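Local atomic coordinates of sulfate adenylyltransferase (Allochromatium vinosum, PDB entry 4DNX), a protein that catalyses the reaction of sulfate with ATP to form adenosine 5'-phosphosulfate and diphosphate. Residues Ile195-Thr200 with Gln285-Thr290; Asp222-His227 with Asn258-Thr263. All blocks are in the same frame, centred on the assembly; numbering follows the deposited sequence.

Contact 1. Residues Ile195-Thr200 with Gln285-Thr290; sequences IVAFQT and QNMGAT
Met287, in the last turn of helix 274-287, reaches across to Ala197 on strand 195-200, its methyl CE ending 3.8 Å from Ala197 CB. Its CG sits between the backbone N and the carbonyl carbon (chi1 90°) and the chain beyond is extended, which carries the terminal methyl away from the helix and up to Ala197 CB. There the sulfur-bearing arm also packs on Val225 and His227 of the adjoining strand. Gly288 ends the helix in a Schellman motif. Its phi of 110° would press a CB against the preceding carbonyl oxygen, and its N bonds back to Gln285 O at 3.0 Å. The carbonyl oxygen of Gly288 then meets the tip of the isoleucine side chain, 3.7 Å from Ile195 CD1. Ala289 continues the apolar seam, with its CB 3.8 Å from Ala197 CB. Both partners are short, so the chain leaving the helix can lie close against the strand. At Thr290 the contact becomes polar and grips both backbone polar atoms of Ile195. Thr290 N donates to Ile195 O at 2.9 Å, in the carbonyl plane, while Ile195 N donates to Thr290 OG1 at 2.8 Å with a nearly straight N-H...O angle of 166°. The hydroxyl thus serves Ile195 N much as a backbone acceptor would, just before strand 291-294 pairs with 195-200 in parallel. This helix-to-strand turn belongs to a beta-alpha-beta crossover of the Rossmann-like domain, bringing the fourth strand in beside the first.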
loop_
_atom_site.group_PDB
_atom_site.type_symbol
_atom_site.label_atom_id
_atom_site.label_comp_id
_atom_site.label_asym_id
_atom_site.label_seq_id
_atom_site.Cartn_x
_atom_site.Cartn_y
_atom_site.Cartn_z
ATOM N N ILE A 195 16.402 -10.609 -8.585
ATOM C CA ILE A 195 15.887 -9.258 -8.291
ATOM C C ILE A 195 16.973 -8.457 -7.575
ATOM O O ILE A 195 17.467 -8.899 -6.519
ATOM C CB ILE A 195 14.622 -9.332 -7.337
ATOM C CG1 ILE A 195 13.531 -10.252 -7.947
ATOM C CG2 ILE A 195 14.081 -7.936 -7.056
ATOM C CD1 ILE A 195 13.654 -11.709 -7.520
ATOM N N VAL A 196 17.370 -7.305 -8.145
ATOM C CA VAL A 196 18.353 -6.408 -7.486
ATOM C C VAL A 196 17.611 -5.405 -6.609
ATOM O O VAL A 196 16.571 -4.898 -7.021
ATOM C CB VAL A 196 19.119 -5.627 -8.576
ATOM C CG1 VAL A 196 20.004 -4.507 -7.955
ATOM C CG2 VAL A 196 19.948 -6.587 -9.450
ATOM N N ALA A 197 18.101 -5.105 -5.397
ATOM C CA ALA A 197 17.474 -4.048 -4.583
ATOM C C ALA A 197 18.437 -2.857 -4.526
ATOM O O ALA A 197 19.693 -3.062 -4.436
ATOM C CB ALA A 197 17.220 -4.587 -3.136
ATOM N N PHE A 198 17.877 -1.651 -4.584
ATOM C CA PHE A 198 18.649 -0.406 -4.525
ATOM C C PHE A 198 17.951 0.548 -3.574
ATOM O O PHE A 198 16.799 0.866 -3.800
ATOM C CB PHE A 198 18.747 0.251 -5.937
ATOM C CG PHE A 198 19.484 1.587 -5.941
ATOM C CD1 PHE A 198 20.870 1.615 -5.757
ATOM C CD2 PHE A 198 18.780 2.794 -6.103
ATOM C CE1 PHE A 198 21.562 2.862 -5.757
ATOM C CE2 PHE A 198 19.494 4.049 -6.113
ATOM C CZ PHE A 198 20.831 4.038 -5.942
ATOM N N GLN A 199 18.680 1.051 -2.562
ATOM C CA GLN A 199 18.117 2.013 -1.601
ATOM C C GLN A 199 18.374 3.454 -2.062
ATOM O O GLN A 199 19.488 3.784 -2.483
ATOM C CB GLN A 199 18.784 1.815 -0.213
ATOM C CG GLN A 199 18.314 2.824 0.830
ATOM C CD GLN A 199 18.738 2.461 2.250
ATOM O OE1 GLN A 199 18.737 1.289 2.632
ATOM N NE2 GLN A 199 19.123 3.477 3.035
ATOM N N THR A 200 17.384 4.328 -1.925
ATOM C CA THR A 200 17.651 5.764 -2.129
ATOM C C THR A 200 16.693 6.588 -1.301
ATOM O O THR A 200 15.668 6.081 -0.901
ATOM C CB THR A 200 17.519 6.179 -3.620
ATOM O OG1 THR A 200 18.031 7.522 -3.764
ATOM C CG2 THR A 200 16.078 6.089 -4.093
ATOM N N GLN A 285 16.693 -9.463 1.938
ATOM C CA GLN A 285 16.449 -10.897 1.651
ATOM C C GLN A 285 15.026 -11.224 2.066
ATOM O O GLN A 285 14.303 -11.931 1.327
ATOM C CB GLN A 285 17.463 -11.804 2.364
ATOM C CG GLN A 285 17.232 -13.299 2.022
ATOM C CD GLN A 285 18.283 -14.229 2.608
ATOM O OE1 GLN A 285 19.480 -13.910 2.637
ATOM N NE2 GLN A 285 17.846 -15.426 3.020
ATOM N N ASN A 286 14.611 -10.724 3.240
ATOM C CA ASN A 286 13.213 -10.972 3.663
ATOM C C ASN A 286 12.126 -10.495 2.672
ATOM O O ASN A 286 11.129 -11.164 2.484
ATOM C CB ASN A 286 12.953 -10.412 5.076
ATOM C CG ASN A 286 13.386 -11.379 6.146
ATOM O OD1 ASN A 286 13.504 -12.581 5.893
ATOM N ND2 ASN A 286 13.576 -10.877 7.362
ATOM N N MET A 287 12.365 -9.362 2.019
ATOM C CA MET A 287 11.427 -8.829 1.039
ATOM C C MET A 287 11.509 -9.571 -0.326
ATOM O O MET A 287 10.583 -9.427 -1.128
ATOM C CB MET A 287 11.573 -7.308 0.929
ATOM C CG MET A 287 12.572 -6.908 -0.099
ATOM S SD MET A 287 12.826 -5.108 -0.000
ATOM C CE MET A 287 13.869 -4.909 -1.477
ATOM N N GLY A 288 12.530 -10.446 -0.537
ATOM C CA GLY A 288 12.574 -11.284 -1.731
ATOM C C GLY A 288 13.662 -10.929 -2.747
ATOM O O GLY A 288 13.725 -11.541 -3.827
ATOM N N ALA A 289 14.496 -9.943 -2.416
ATOM C CA ALA A 289 15.600 -9.585 -3.321
ATOM C C ALA A 289 16.685 -10.648 -3.257
ATOM O O ALA A 289 16.955 -11.211 -2.172
ATOM C CB ALA A 289 16.179 -8.214 -2.977
ATOM N N THR A 290 17.311 -10.913 -4.407
ATOM C CA THR A 290 18.389 -11.878 -4.494
ATOM C C THR A 290 19.771 -11.216 -4.472
ATOM O O THR A 290 20.783 -11.901 -4.219
ATOM C CB THR A 290 18.259 -12.789 -5.761
ATOM O OG1 THR A 290 18.250 -11.978 -6.934
ATOM C CG2 THR A 290 16.999 -13.634 -5.752
#

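Contact 2. Residues Asp222-His227 with Asn258-Thr263; sequences DGVVIH and NTVMVT
The imidazole of His227 meets Thr263 at its edge: Thr263 OG1 lies in the ring plane, 3.2 Å from CD2. The ring stacks with Tyr265 and meets Tyr51 at an inclined angle, while its nitrogens bond to other partners, ND1 to Arg284 NE and NE2 to Tyr51 OH. Thr263 OG1 also donates to Ile226 O, at 3.1 Å, from 40° out of the carbonyl plane, while Thr263 N bonds the same oxygen at 2.9 Å, almost in line with the C=O. The hydroxyl is placed for this by a chi1 of 68°, between the backbone N and the carbonyl carbon. A valine in place of Thr263 would probably leave Ile226 O with the backbone donor alone and the CD2 edge of His227 without its oxygen neighbour. The two strands run in parallel, with axes 4.8 Å apart and 14° between their directions, as expected for neighbours joined by a beta-alpha-beta crossover, here through helix 240-254. Their backbone bonds zigzag regularly: Val224 N to Thr259 O, Met261 N to Val224 O and Ile226 N to Met261 O. On the sheet face covered by helix 240-254, Val224 CG1 lies beside Val260 CG2 at 4.0 Å, both side chains pointing the same way. Ile226 crosses Val260 at a slant and brings its CD1 to 3.8 Å from Val260 CG1. Val262 N, on the outer edge of strand 260-266, bonds to Glu189 OE1 of the second subunit. At the start of the pairing, one water donates to Asp222 O at 2.7 Å and to Asn258 O at 2.8 Å, bridging the two segments just ahead of the first direct bond, Val224 N to Thr259 O.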
loop_
_atom_site.group_PDB
_atom_site.type_symbol
_atom_site.label_atom_id
_atom_site.label_comp_id
_atom_site.label_asym_id
_atom_site.label_seq_id
_atom_site.Cartn_x
_atom_site.Cartn_y
_atom_site.Cartn_z
ATOM N N ASP A 222 15.922 -9.924 -13.450
ATOM C CA ASP A 222 14.681 -9.658 -14.143
ATOM C C ASP A 222 14.077 -8.314 -13.745
ATOM O O ASP A 222 13.223 -7.760 -14.461
ATOM C CB ASP A 222 13.704 -10.768 -13.740
ATOM C CG ASP A 222 14.143 -12.129 -14.227
ATOM O OD1 ASP A 222 14.374 -12.276 -15.446
ATOM O OD2 ASP A 222 14.305 -13.028 -13.371
ATOM N N GLY A 223 14.503 -7.783 -12.602
ATOM C CA GLY A 223 13.924 -6.540 -12.145
ATOM C C GLY A 223 14.739 -5.927 -11.030
ATOM O O GLY A 223 15.625 -6.590 -10.481
ATOM N N VAL A 224 14.446 -4.656 -10.748
ATOM C CA VAL A 224 15.013 -3.915 -9.595
ATOM C C VAL A 224 13.881 -3.374 -8.715
ATOM O O VAL A 224 12.857 -2.881 -9.215
ATOM C CB VAL A 224 15.916 -2.755 -10.051
ATOM C CG1 VAL A 224 15.158 -1.760 -10.973
ATOM C CG2 VAL A 224 16.501 -1.994 -8.839
ATOM N N VAL A 225 14.046 -3.543 -7.397
ATOM C CA VAL A 225 13.163 -2.923 -6.428
ATOM C C VAL A 225 13.922 -1.673 -5.963
ATOM O O VAL A 225 15.049 -1.816 -5.413
ATOM C CB VAL A 225 12.898 -3.857 -5.224
ATOM C CG1 VAL A 225 11.982 -3.095 -4.213
ATOM C CG2 VAL A 225 12.179 -5.152 -5.683
ATOM N N ILE A 226 13.313 -0.496 -6.169
ATOM C CA ILE A 226 13.895 0.799 -5.696
ATOM C C ILE A 226 13.201 0.940 -4.350
ATOM O O ILE A 226 11.971 1.059 -4.288
ATOM C CB ILE A 226 13.537 1.936 -6.641
ATOM C CG1 ILE A 226 14.208 1.699 -8.028
ATOM C CG2 ILE A 226 14.043 3.252 -6.019
ATOM C CD1 ILE A 226 13.909 2.732 -9.126
ATOM N N HIS A 227 13.973 0.842 -3.285
ATOM C CA HIS A 227 13.415 0.709 -1.919
ATOM C C HIS A 227 13.737 2.041 -1.238
ATOM O O HIS A 227 14.861 2.254 -0.780
ATOM C CB HIS A 227 14.088 -0.494 -1.255
ATOM C CG HIS A 227 13.283 -1.103 -0.132
ATOM N ND1 HIS A 227 13.878 -1.663 0.978
ATOM C CD2 HIS A 227 11.953 -1.205 0.063
ATOM C CE1 HIS A 227 12.947 -2.129 1.799
ATOM N NE2 HIS A 227 11.761 -1.854 1.274
ATOM N N ASN A 258 7.960 -4.024 -17.182
ATOM C CA ASN A 258 8.023 -4.977 -16.070
ATOM C C ASN A 258 9.453 -5.224 -15.551
ATOM O O ASN A 258 9.885 -6.386 -15.391
ATOM C CB ASN A 258 7.344 -6.307 -16.462
ATOM C CG ASN A 258 7.154 -7.213 -15.229
ATOM O OD1 ASN A 258 6.935 -6.688 -14.122
ATOM N ND2 ASN A 258 7.276 -8.535 -15.398
ATOM N N THR A 259 10.215 -4.137 -15.326
ATOM C CA THR A 259 11.562 -4.272 -14.754
ATOM C C THR A 259 11.771 -3.459 -13.494
ATOM O O THR A 259 12.793 -3.629 -12.860
ATOM C CB THR A 259 12.674 -3.911 -15.788
ATOM O OG1 THR A 259 12.499 -2.548 -16.195
ATOM C CG2 THR A 259 12.588 -4.810 -16.970
ATOM N N VAL A 260 10.819 -2.599 -13.118
ATOM C CA VAL A 260 11.035 -1.737 -11.929
ATOM C C VAL A 260 9.848 -1.820 -10.968
ATOM O O VAL A 260 8.705 -1.830 -11.438
ATOM C CB VAL A 260 11.231 -0.259 -12.329
ATOM C CG1 VAL A 260 11.444 0.634 -11.064
ATOM C CG2 VAL A 260 12.391 -0.117 -13.308
ATOM N N MET A 261 10.132 -1.922 -9.651
ATOM C CA MET A 261 9.145 -1.758 -8.609
ATOM C C MET A 261 9.575 -0.608 -7.713
ATOM O O MET A 261 10.641 -0.677 -7.141
ATOM C CB MET A 261 9.095 -3.020 -7.749
ATOM C CG MET A 261 8.193 -4.071 -8.242
ATOM S SD MET A 261 8.388 -5.557 -7.209
ATOM C CE MET A 261 7.970 -4.890 -5.599
ATOM N N VAL A 262 8.743 0.430 -7.610
ATOM C CA VAL A 262 9.030 1.606 -6.750
ATOM C C VAL A 262 8.287 1.452 -5.416
ATOM O O VAL A 262 7.036 1.308 -5.377
ATOM C CB VAL A 262 8.659 2.924 -7.446
ATOM C CG1 VAL A 262 8.962 4.139 -6.549
ATOM C CG2 VAL A 262 9.472 3.079 -8.769
ATOM N N THR A 263 9.058 1.449 -4.333
ATOM C CA THR A 263 8.496 1.040 -3.026
ATOM C C THR A 263 9.220 1.816 -1.967
ATOM O O THR A 263 10.209 2.515 -2.242
ATOM C CB THR A 263 8.778 -0.449 -2.705
ATOM O OG1 THR A 263 10.179 -0.640 -2.481
ATOM C CG2 THR A 263 8.263 -1.391 -3.829
HETATM O O HOH W 1 11.423 -8.586 -16.344
#

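How the contacts relate
The centres of the two contacts are about 9 Å apart, and both reach the same five-stranded parallel sheet, ordered 260-266, 223-230, 195-200, 291-294, 326-329. Along the chain contact 2 is nested within contact 1: 195-200 comes first, then 222-227, 258-263 and finally 285-290, after helix 274-287. The two meet where strands 195-200 and 223-230 are neighbours, with Val196 O 2.9 Å from Val225 N and Phe198 O 2.9 Å from His227 N, both probable hydrogen bonds. Contact 2 therefore builds the sheet outward from the first strand, and contact 1 brings the chain back to that strand's other edge, the reversal that gives this Rossmann-like nucleotidyltransferase domain its 3-2-1-4-5 order.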